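Lipolytic protein G-D-S-L family (Veillonella parvula DSM 2008, PDB 4RW0) probably hydrolyses ester bonds, as a lipase/acylhydrolase of the GDSL family within the SGNH hydrolase clan. Local coordinates at residues A[47-59]-A[88-102]. Numbering follows the deposited sequence.
Sequences SVQGMIYNIENWA and VYKTLVKAIELASTK
Ile52 fits as a knob into a hole formed by Thr91, Lys94, Ala95 and Leu98. Its CG1 lies 3.8 Å from Ala95 CB. With CG1 beside the backbone N (chi1 -68°) and the chain extended beyond it, CD1 reaches the helix backbone, 3.6 Å from Thr91 O. The small Ala95 is consistent with the close backbones here. Helices 48-59 and 88-100 run almost parallel, at 8°, with axes 9.3 Å apart at their closest.

The tight part is the buried side, over strand 69-73 and the loop at Cys74. Val48 holds CG1 anti to its backbone N (chi1 -174°), and this methyl meets Thr91 CG2 at 3.5 Å. The same methyl also touches Leu92 CD2. Met51, a selenomethionine, touches both Leu92 CD2 and Ala95 CB with its CE. Thr91 presents its methyl to the other helix, while its hydroxyl is hydrogen-bonded to Tyr87 O. Beneath this layer Ile55 and Ile96 rest on Leu72 of strand 69-73. Leu98 stands at the margin and covers Ile55. The two side chains lie alongside, pointing in opposite senses, with Ile55 CG2 3.6 Å from Leu98 CD2. A separate close contact lies at the C-terminal end, where Lys102 CB approaches the buried Trp58 obliquely, 3.5 Å from its CH2.

The outer side is looser. Gln49 OE1 stays 4.2 Å from Lys94 NZ, too far for a hydrogen bond. The Glu56 chain crosses Leu98 at about a right angle, with CG against CD2. The outer end of Lys102 continues past Ala59, with CE near the Ala59 carbonyl oxygen. No direct hydrogen bond joins the two segments; the contact is mainly apolar packing.

Two near-parallel helices side by side on one face of a parallel sheet, in strand order 2-1-3-4-5, are typical of the three-layer alpha/beta/alpha fold of SGNH hydrolases.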
loop_
_atom_site.group_PDB
_atom_site.type_symbol
_atom_site.label_atom_id
_atom_site.label_comp_id
_atom_site.label_asym_id
_atom_site.label_seq_id
_atom_site.Cartn_x
_atom_site.Cartn_y
_atom_site.Cartn_z
ATOM N N SER A 47 -9.321 3.989 -7.383
ATOM C CA SER A 47 -9.224 5.241 -6.599
ATOM C C SER A 47 -9.393 4.947 -5.097
ATOM O O SER A 47 -9.760 3.832 -4.723
ATOM C CB SER A 47 -10.337 6.224 -7.023
ATOM O OG SER A 47 -11.636 5.648 -6.700
ATOM N N VAL A 48 -9.132 5.947 -4.233
ATOM C CA VAL A 48 -9.218 5.719 -2.799
ATOM C C VAL A 48 -10.692 5.425 -2.431
ATOM O O VAL A 48 -10.948 4.488 -1.726
ATOM C CB VAL A 48 -8.752 6.906 -1.941
ATOM C CG1 VAL A 48 -8.765 6.464 -0.500
ATOM C CG2 VAL A 48 -7.359 7.297 -2.276
ATOM N N GLN A 49 -11.641 6.115 -3.062
ATOM C CA GLN A 49 -13.044 5.790 -2.761
ATOM C C GLN A 49 -13.419 4.417 -3.307
ATOM O O GLN A 49 -14.182 3.683 -2.694
ATOM C CB GLN A 49 -13.984 6.852 -3.351
ATOM C CG GLN A 49 -15.473 6.599 -2.990
ATOM C CD GLN A 49 -15.764 6.809 -1.506
ATOM O OE1 GLN A 49 -15.459 7.848 -0.927
ATOM N NE2 GLN A 49 -16.257 5.788 -0.873
ATOM N N GLY A 50 -12.945 4.072 -4.488
ATOM C CA GLY A 50 -13.132 2.693 -4.969
ATOM C C GLY A 50 -12.588 1.612 -4.042
ATOM O O GLY A 50 -13.192 0.536 -3.816
HETATM N N MSE A 51 -11.468 1.894 -3.413
HETATM C CA MSE A 51 -10.921 0.949 -2.400
HETATM C C MSE A 51 -11.855 0.791 -1.202
HETATM O O MSE A 51 -11.974 -0.248 -0.655
HETATM C CB MSE A 51 -9.527 1.395 -1.917
HETATM C CG MSE A 51 -8.931 0.428 -0.878
HETATM SE SE MSE A 51 -7.054 0.891 -0.312
HETATM C CE MSE A 51 -7.533 2.429 0.818
ATOM N N ILE A 52 -12.419 1.884 -0.711
ATOM C CA ILE A 52 -13.464 1.816 0.333
ATOM C C ILE A 52 -14.555 0.876 -0.041
ATOM O O ILE A 52 -14.973 0.003 0.769
ATOM C CB ILE A 52 -13.993 3.231 0.691
ATOM C CG1 ILE A 52 -12.888 3.990 1.390
ATOM C CG2 ILE A 52 -15.220 3.149 1.620
ATOM C CD1 ILE A 52 -13.126 5.460 1.604
ATOM N N TYR A 53 -15.030 0.984 -1.259
ATOM C CA TYR A 53 -16.044 0.032 -1.710
ATOM C C TYR A 53 -15.569 -1.427 -1.643
ATOM O O TYR A 53 -16.302 -2.337 -1.218
ATOM C CB TYR A 53 -16.576 0.348 -3.117
ATOM C CG TYR A 53 -17.165 1.742 -3.307
ATOM C CD1 TYR A 53 -17.793 2.456 -2.257
ATOM C CD2 TYR A 53 -17.042 2.383 -4.525
ATOM C CE1 TYR A 53 -18.277 3.756 -2.447
ATOM C CE2 TYR A 53 -17.509 3.687 -4.732
ATOM C CZ TYR A 53 -18.179 4.349 -3.692
ATOM O OH TYR A 53 -18.542 5.626 -4.014
ATOM N N ASN A 54 -14.313 -1.670 -2.059
ATOM C CA ASN A 54 -13.760 -3.028 -1.941
ATOM C C ASN A 54 -13.714 -3.509 -0.537
ATOM O O ASN A 54 -13.993 -4.662 -0.255
ATOM C CB ASN A 54 -12.396 -3.111 -2.598
ATOM C CG ASN A 54 -12.470 -2.915 -4.116
ATOM O OD1 ASN A 54 -13.469 -3.176 -4.748
ATOM N ND2 ASN A 54 -11.379 -2.516 -4.690
ATOM N N ILE A 55 -13.343 -2.603 0.387
ATOM C CA ILE A 55 -13.244 -2.984 1.766
ATOM C C ILE A 55 -14.632 -3.302 2.324
ATOM O O ILE A 55 -14.808 -4.247 3.062
ATOM C CB ILE A 55 -12.583 -1.850 2.587
ATOM C CG1 ILE A 55 -11.153 -1.704 2.169
ATOM C CG2 ILE A 55 -12.585 -2.151 4.033
ATOM C CD1 ILE A 55 -10.503 -0.438 2.735
ATOM N N GLU A 56 -15.600 -2.497 1.955
ATOM C CA GLU A 56 -17.002 -2.736 2.448
ATOM C C GLU A 56 -17.490 -4.034 1.921
ATOM O O GLU A 56 -18.129 -4.802 2.649
ATOM C CB GLU A 56 -17.971 -1.646 1.969
ATOM C CG GLU A 56 -17.710 -0.229 2.488
ATOM C CD GLU A 56 -18.514 0.883 1.736
ATOM O OE1 GLU A 56 -19.008 0.606 0.608
ATOM O OE2 GLU A 56 -18.577 2.061 2.234
ATOM N N ASN A 57 -17.216 -4.336 0.645
ATOM C CA ASN A 57 -17.801 -5.594 0.077
ATOM C C ASN A 57 -17.173 -6.811 0.723
ATOM O O ASN A 57 -17.825 -7.825 0.973
ATOM C CB ASN A 57 -17.612 -5.662 -1.455
ATOM C CG ASN A 57 -18.333 -4.531 -2.187
ATOM O OD1 ASN A 57 -19.316 -3.960 -1.688
ATOM N ND2 ASN A 57 -17.806 -4.150 -3.337
ATOM N N TRP A 58 -15.908 -6.700 1.096
ATOM C CA TRP A 58 -15.302 -7.791 1.863
ATOM C C TRP A 58 -15.818 -7.815 3.300
ATOM O O TRP A 58 -16.121 -8.872 3.870
ATOM C CB TRP A 58 -13.737 -7.658 1.849
ATOM C CG TRP A 58 -13.060 -8.434 2.949
ATOM C CD1 TRP A 58 -12.832 -9.741 2.940
ATOM C CD2 TRP A 58 -12.616 -7.943 4.204
ATOM N NE1 TRP A 58 -12.272 -10.131 4.124
ATOM C CE2 TRP A 58 -12.087 -9.017 4.900
ATOM C CE3 TRP A 58 -12.595 -6.694 4.794
ATOM C CZ2 TRP A 58 -11.610 -8.919 6.183
ATOM C CZ3 TRP A 58 -12.017 -6.558 6.089
ATOM C CH2 TRP A 58 -11.600 -7.661 6.785
ATOM N N ALA A 59 -15.835 -6.653 3.949
ATOM C CA ALA A 59 -16.163 -6.601 5.379
ATOM C C ALA A 59 -17.506 -7.221 5.731
ATOM O O ALA A 59 -17.622 -7.907 6.730
ATOM C CB ALA A 59 -16.127 -5.145 5.857
ATOM N N VAL A 88 -7.285 13.253 -0.579
ATOM C CA VAL A 88 -6.665 11.922 -0.555
ATOM C C VAL A 88 -6.470 11.446 0.840
ATOM O O VAL A 88 -6.917 10.330 1.212
ATOM C CB VAL A 88 -5.378 11.884 -1.415
ATOM C CG1 VAL A 88 -4.715 10.521 -1.301
ATOM C CG2 VAL A 88 -5.766 12.103 -2.841
ATOM N N TYR A 89 -5.897 12.323 1.686
ATOM C CA TYR A 89 -5.706 11.977 3.076
ATOM C C TYR A 89 -7.001 11.679 3.833
ATOM O O TYR A 89 -7.081 10.680 4.550
ATOM C CB TYR A 89 -4.852 13.036 3.825
ATOM C CG TYR A 89 -4.826 12.867 5.336
ATOM C CD1 TYR A 89 -4.088 11.875 5.926
ATOM C CD2 TYR A 89 -5.518 13.754 6.174
ATOM C CE1 TYR A 89 -4.082 11.702 7.267
ATOM C CE2 TYR A 89 -5.511 13.587 7.535
ATOM C CZ TYR A 89 -4.802 12.569 8.058
ATOM O OH TYR A 89 -4.759 12.369 9.390
ATOM N N LYS A 90 -7.994 12.531 3.668
ATOM C CA LYS A 90 -9.272 12.369 4.382
ATOM C C LYS A 90 -9.953 11.063 4.013
ATOM O O LYS A 90 -10.538 10.367 4.879
ATOM C CB LYS A 90 -10.258 13.511 4.028
ATOM C CG LYS A 90 -10.357 14.670 5.017
ATOM C CD LYS A 90 -9.117 14.886 5.898
ATOM C CE LYS A 90 -8.870 16.366 6.239
ATOM N NZ LYS A 90 -10.121 17.174 6.420
ATOM N N THR A 91 -9.898 10.730 2.721
ATOM C CA THR A 91 -10.588 9.536 2.251
ATOM C C THR A 91 -9.833 8.302 2.754
ATOM O O THR A 91 -10.469 7.301 3.132
ATOM C CB THR A 91 -10.722 9.603 0.764
ATOM O OG1 THR A 91 -11.225 10.892 0.386
ATOM C CG2 THR A 91 -11.530 8.505 0.246
ATOM N N LEU A 92 -8.483 8.340 2.775
ATOM C CA LEU A 92 -7.707 7.239 3.367
ATOM C C LEU A 92 -8.006 7.020 4.832
ATOM O O LEU A 92 -8.186 5.899 5.296
ATOM C CB LEU A 92 -6.219 7.515 3.178
ATOM C CG LEU A 92 -5.724 7.214 1.736
ATOM C CD1 LEU A 92 -4.300 7.732 1.574
ATOM C CD2 LEU A 92 -5.759 5.696 1.456
ATOM N N VAL A 93 -8.130 8.102 5.602
ATOM C CA VAL A 93 -8.555 7.944 6.993
ATOM C C VAL A 93 -9.892 7.213 7.164
ATOM O O VAL A 93 -10.016 6.315 8.019
ATOM C CB VAL A 93 -8.616 9.330 7.707
ATOM C CG1 VAL A 93 -9.261 9.169 9.043
ATOM C CG2 VAL A 93 -7.219 9.924 7.836
ATOM N N LYS A 94 -10.857 7.514 6.303
ATOM C CA LYS A 94 -12.128 6.796 6.279
ATOM C C LYS A 94 -11.940 5.313 6.028
ATOM O O LYS A 94 -12.453 4.451 6.731
ATOM C CB LYS A 94 -13.003 7.379 5.186
ATOM C CG LYS A 94 -13.806 8.540 5.720
ATOM C CD LYS A 94 -14.316 9.518 4.649
ATOM C CE LYS A 94 -15.220 8.922 3.578
ATOM N NZ LYS A 94 -15.719 9.993 2.662
ATOM N N ALA A 95 -11.076 5.015 5.086
ATOM C CA ALA A 95 -10.731 3.614 4.833
ATOM C C ALA A 95 -10.104 2.948 6.036
ATOM O O ALA A 95 -10.462 1.795 6.361
ATOM C CB ALA A 95 -9.835 3.529 3.615
ATOM N N ILE A 96 -9.211 3.672 6.717
ATOM C CA ILE A 96 -8.506 3.133 7.849
ATOM C C ILE A 96 -9.454 2.877 9.009
ATOM O O ILE A 96 -9.375 1.838 9.685
ATOM C CB ILE A 96 -7.355 4.085 8.283
ATOM C CG1 ILE A 96 -6.240 4.178 7.227
ATOM C CG2 ILE A 96 -6.790 3.691 9.633
ATOM C CD1 ILE A 96 -5.334 5.396 7.376
ATOM N N GLU A 97 -10.389 3.797 9.212
ATOM C CA GLU A 97 -11.430 3.632 10.315
ATOM C C GLU A 97 -12.345 2.473 10.023
ATOM O O GLU A 97 -12.607 1.640 10.902
ATOM C CB GLU A 97 -12.231 4.906 10.463
ATOM C CG GLU A 97 -11.375 6.063 10.953
ATOM C CD GLU A 97 -12.089 7.432 10.938
ATOM O OE1 GLU A 97 -13.150 7.620 10.255
ATOM O OE2 GLU A 97 -11.543 8.336 11.619
ATOM N N LEU A 98 -12.737 2.334 8.760
ATOM C CA LEU A 98 -13.542 1.187 8.371
ATOM C C LEU A 98 -12.810 -0.118 8.549
ATOM O O LEU A 98 -13.281 -1.025 9.244
ATOM C CB LEU A 98 -14.033 1.365 6.933
ATOM C CG LEU A 98 -14.758 0.152 6.351
ATOM C CD1 LEU A 98 -16.033 -0.144 7.173
ATOM C CD2 LEU A 98 -15.028 0.355 4.855
ATOM N N ALA A 99 -11.585 -0.241 7.986
ATOM C CA ALA A 99 -10.860 -1.493 8.125
ATOM C C ALA A 99 -10.569 -1.853 9.575
ATOM O O ALA A 99 -10.536 -3.035 9.939
ATOM C CB ALA A 99 -9.542 -1.404 7.291
ATOM N N SER A 100 -10.390 -0.850 10.424
ATOM C CA SER A 100 -10.110 -1.102 11.852
ATOM C C SER A 100 -11.177 -1.851 12.609
ATOM O O SER A 100 -10.875 -2.478 13.625
ATOM C CB SER A 100 -9.903 0.189 12.635
ATOM O OG SER A 100 -8.672 0.692 12.196
ATOM N N THR A 101 -12.390 -1.869 12.070
ATOM C CA THR A 101 -13.461 -2.621 12.726
ATOM C C THR A 101 -13.363 -4.105 12.474
ATOM O O THR A 101 -14.064 -4.866 13.152
ATOM C CB THR A 101 -14.830 -2.134 12.257
ATOM O OG1 THR A 101 -14.968 -2.402 10.859
ATOM C CG2 THR A 101 -15.006 -0.626 12.504
ATOM N N LYS A 102 -12.518 -4.546 11.502
ATOM C CA LYS A 102 -12.407 -5.987 11.196
ATOM C C LYS A 102 -11.020 -6.574 11.361
ATOM O O LYS A 102 -10.821 -7.774 11.216
ATOM C CB LYS A 102 -12.848 -6.247 9.730
ATOM C CG LYS A 102 -14.280 -5.791 9.451
ATOM C CD LYS A 102 -15.227 -6.793 10.053
ATOM C CE LYS A 102 -16.643 -6.277 9.895
ATOM N NZ LYS A 102 -17.510 -7.279 10.534
#